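Local coordinates for protein cytochrome c (Pseudomonas aeruginosa, PDB 6RTE) that acts as a dihydro-heme d1 dehydrogenase in heme d1 biosynthesis, pairing a cytochrome c domain that carries heme c with an eight-bladed beta-propeller, at residues 160-165 with 205-210. Residues are numbered along the deposited sequence; the frame is centred on the assembly and turned at random.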
loop_
_atom_site.group_PDB
_atom_site.type_symbol
_atom_site.label_atom_id
_atom_site.label_comp_id
_atom_site.label_asym_id
_atom_site.label_seq_id
_atom_site.Cartn_x
_atom_site.Cartn_y
_atom_site.Cartn_z
ATOM N N VAL A 160 8.555 -1.498 -12.090
ATOM C CA VAL A 160 9.291 -1.603 -10.838
ATOM C C VAL A 160 10.770 -1.634 -11.190
ATOM O O VAL A 160 11.169 -2.351 -12.114
ATOM C CB VAL A 160 8.903 -2.860 -10.041
ATOM C CG1 VAL A 160 9.883 -3.094 -8.864
ATOM C CG2 VAL A 160 7.462 -2.766 -9.551
ATOM N N THR A 161 11.566 -0.844 -10.477
ATOM C CA THR A 161 13.013 -0.853 -10.607
ATOM C C THR A 161 13.617 -1.442 -9.345
ATOM O O THR A 161 13.194 -1.102 -8.231
ATOM C CB THR A 161 13.555 0.554 -10.857
ATOM O OG1 THR A 161 13.312 0.908 -12.217
ATOM C CG2 THR A 161 15.070 0.628 -10.572
ATOM N N ILE A 162 14.568 -2.356 -9.524
ATOM C CA ILE A 162 15.363 -2.890 -8.424
ATOM C C ILE A 162 16.650 -2.087 -8.398
ATOM O O ILE A 162 17.376 -2.031 -9.400
ATOM C CB ILE A 162 15.639 -4.392 -8.594
ATOM C CG1 ILE A 162 14.347 -5.154 -8.837
ATOM C CG2 ILE A 162 16.350 -4.947 -7.356
ATOM C CD1 ILE A 162 13.334 -5.027 -7.732
ATOM N N LEU A 163 16.932 -1.451 -7.269
ATOM C CA LEU A 163 18.039 -0.508 -7.168
ATOM C C LEU A 163 19.122 -1.040 -6.240
ATOM O O LEU A 163 18.832 -1.470 -5.122
ATOM C CB LEU A 163 17.537 0.844 -6.654
ATOM C CG LEU A 163 18.384 2.071 -6.960
ATOM C CD1 LEU A 163 18.155 2.515 -8.401
ATOM C CD2 LEU A 163 18.052 3.183 -5.977
ATOM N N ASP A 164 20.367 -1.009 -6.721
ATOM C CA ASP A 164 21.546 -1.155 -5.876
ATOM C C ASP A 164 21.610 0.010 -4.895
ATOM O O ASP A 164 21.741 1.167 -5.304
ATOM C CB ASP A 164 22.786 -1.195 -6.780
ATOM C CG ASP A 164 24.095 -1.426 -6.023
ATOM O OD1 ASP A 164 24.220 -1.027 -4.848
ATOM O OD2 ASP A 164 25.021 -1.993 -6.636
ATOM N N GLY A 165 21.500 -0.292 -3.602
ATOM C CA GLY A 165 21.401 0.743 -2.585
ATOM C C GLY A 165 22.704 1.405 -2.186
ATOM O O GLY A 165 22.680 2.361 -1.405
ATOM N N TYR A 205 8.125 -12.128 -6.850
ATOM C CA TYR A 205 9.345 -11.804 -7.577
ATOM C C TYR A 205 10.546 -12.255 -6.765
ATOM O O TYR A 205 10.635 -11.959 -5.571
ATOM C CB TYR A 205 9.421 -10.299 -7.849
ATOM C CG TYR A 205 10.542 -9.872 -8.763
ATOM C CD1 TYR A 205 10.389 -9.917 -10.139
ATOM C CD2 TYR A 205 11.739 -9.396 -8.249
ATOM C CE1 TYR A 205 11.406 -9.508 -10.987
ATOM C CE2 TYR A 205 12.767 -8.988 -9.096
ATOM C CZ TYR A 205 12.586 -9.048 -10.457
ATOM O OH TYR A 205 13.575 -8.647 -11.296
ATOM N N ASP A 206 11.467 -12.958 -7.416
ATOM C CA ASP A 206 12.678 -13.473 -6.790
ATOM C C ASP A 206 13.807 -12.479 -7.033
ATOM O O ASP A 206 14.314 -12.368 -8.151
ATOM C CB ASP A 206 13.025 -14.844 -7.361
ATOM C CG ASP A 206 14.320 -15.413 -6.787
ATOM O OD1 ASP A 206 14.919 -14.793 -5.881
ATOM O OD2 ASP A 206 14.734 -16.486 -7.265
ATOM N N LEU A 207 14.197 -11.747 -5.984
ATOM C CA LEU A 207 15.231 -10.727 -6.151
ATOM C C LEU A 207 16.572 -11.339 -6.512
ATOM O O LEU A 207 17.352 -10.720 -7.253
ATOM C CB LEU A 207 15.360 -9.887 -4.880
ATOM C CG LEU A 207 14.202 -8.928 -4.584
ATOM C CD1 LEU A 207 14.269 -8.434 -3.141
ATOM C CD2 LEU A 207 14.215 -7.757 -5.562
ATOM N N TYR A 208 16.872 -12.544 -6.013
ATOM C CA TYR A 208 18.171 -13.140 -6.312
ATOM C C TYR A 208 18.316 -13.465 -7.796
ATOM O O TYR A 208 19.399 -13.301 -8.369
ATOM C CB TYR A 208 18.401 -14.417 -5.501
ATOM C CG TYR A 208 18.661 -14.207 -4.033
ATOM C CD1 TYR A 208 18.557 -12.951 -3.457
ATOM C CD2 TYR A 208 19.001 -15.280 -3.219
ATOM C CE1 TYR A 208 18.766 -12.763 -2.108
ATOM C CE2 TYR A 208 19.223 -15.102 -1.866
ATOM C CZ TYR A 208 19.107 -13.841 -1.318
ATOM O OH TYR A 208 19.324 -13.649 0.022
ATOM N N ASN A 209 17.260 -13.951 -8.425
ATOM C CA ASN A 209 17.333 -14.313 -9.839
ATOM C C ASN A 209 16.709 -13.274 -10.752
ATOM O O ASN A 209 16.742 -13.447 -11.973
ATOM C CB ASN A 209 16.677 -15.675 -10.059
ATOM C CG ASN A 209 17.540 -16.819 -9.525
ATOM O OD1 ASN A 209 18.506 -17.220 -10.156
ATOM N ND2 ASN A 209 17.196 -17.317 -8.344
ATOM N N LEU A 210 16.177 -12.187 -10.189
ATOM C CA LEU A 210 15.555 -11.110 -10.952
ATOM C C LEU A 210 14.518 -11.668 -11.925
ATOM O O LEU A 210 14.528 -11.390 -13.125
ATOM C CB LEU A 210 16.618 -10.270 -11.670
ATOM C CG LEU A 210 17.670 -9.681 -10.711
ATOM C CD1 LEU A 210 18.800 -8.992 -11.473
ATOM C CD2 LEU A 210 17.036 -8.709 -9.708
#
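Ile162 lays its branched end against Leu207, Tyr205 and Leu210, joining two blades of the eight-bladed beta-propeller. It sits on strand 159-164 of one four-stranded antiparallel sheet. Its partners come from the end of strand 201-206 in another sheet and from the turn leading to strand 211-217. The closest approach is at the tips, where Ile162 CD1 lies 3.6 Å from Leu207 CD2. The same methyl, Leu207 CD2, also packs against the isoleucine's second branch, 4.0 Å from Ile162 CG2. A chi1 of -52° puts CG1 beside the backbone N and CG2 opposite it, and the turn at CG1 (chi2 -60°) carries CD1 to the leucine. Tyr205 and Ile162 run antiparallel alongside one another, the ring set obliquely to the isoleucine, with Tyr205 CE2 4.2 Å from Ile162 CG1. Leu210 makes a looser touch, its CD2 4.5 Å from Ile162 CG2. Phe174 of strand 169-175 stacks on the Tyr205 ring across the same interface, and Val151 of strand 150-154 flanks Ile162 within its own blade. The turn carrying the leucines is shaped by Asp206, whose OD1 accepts a bent hydrogen bond from the backbone N-H of Tyr208, an Asx turn; the donor approaches from above the carboxylate plane. Asp206 OD2 has a salt bridge to Arg191 and accepts a straighter bond from Asn209 ND2, on the syn side but tilted out of that plane, 2.8 Å long at 168°.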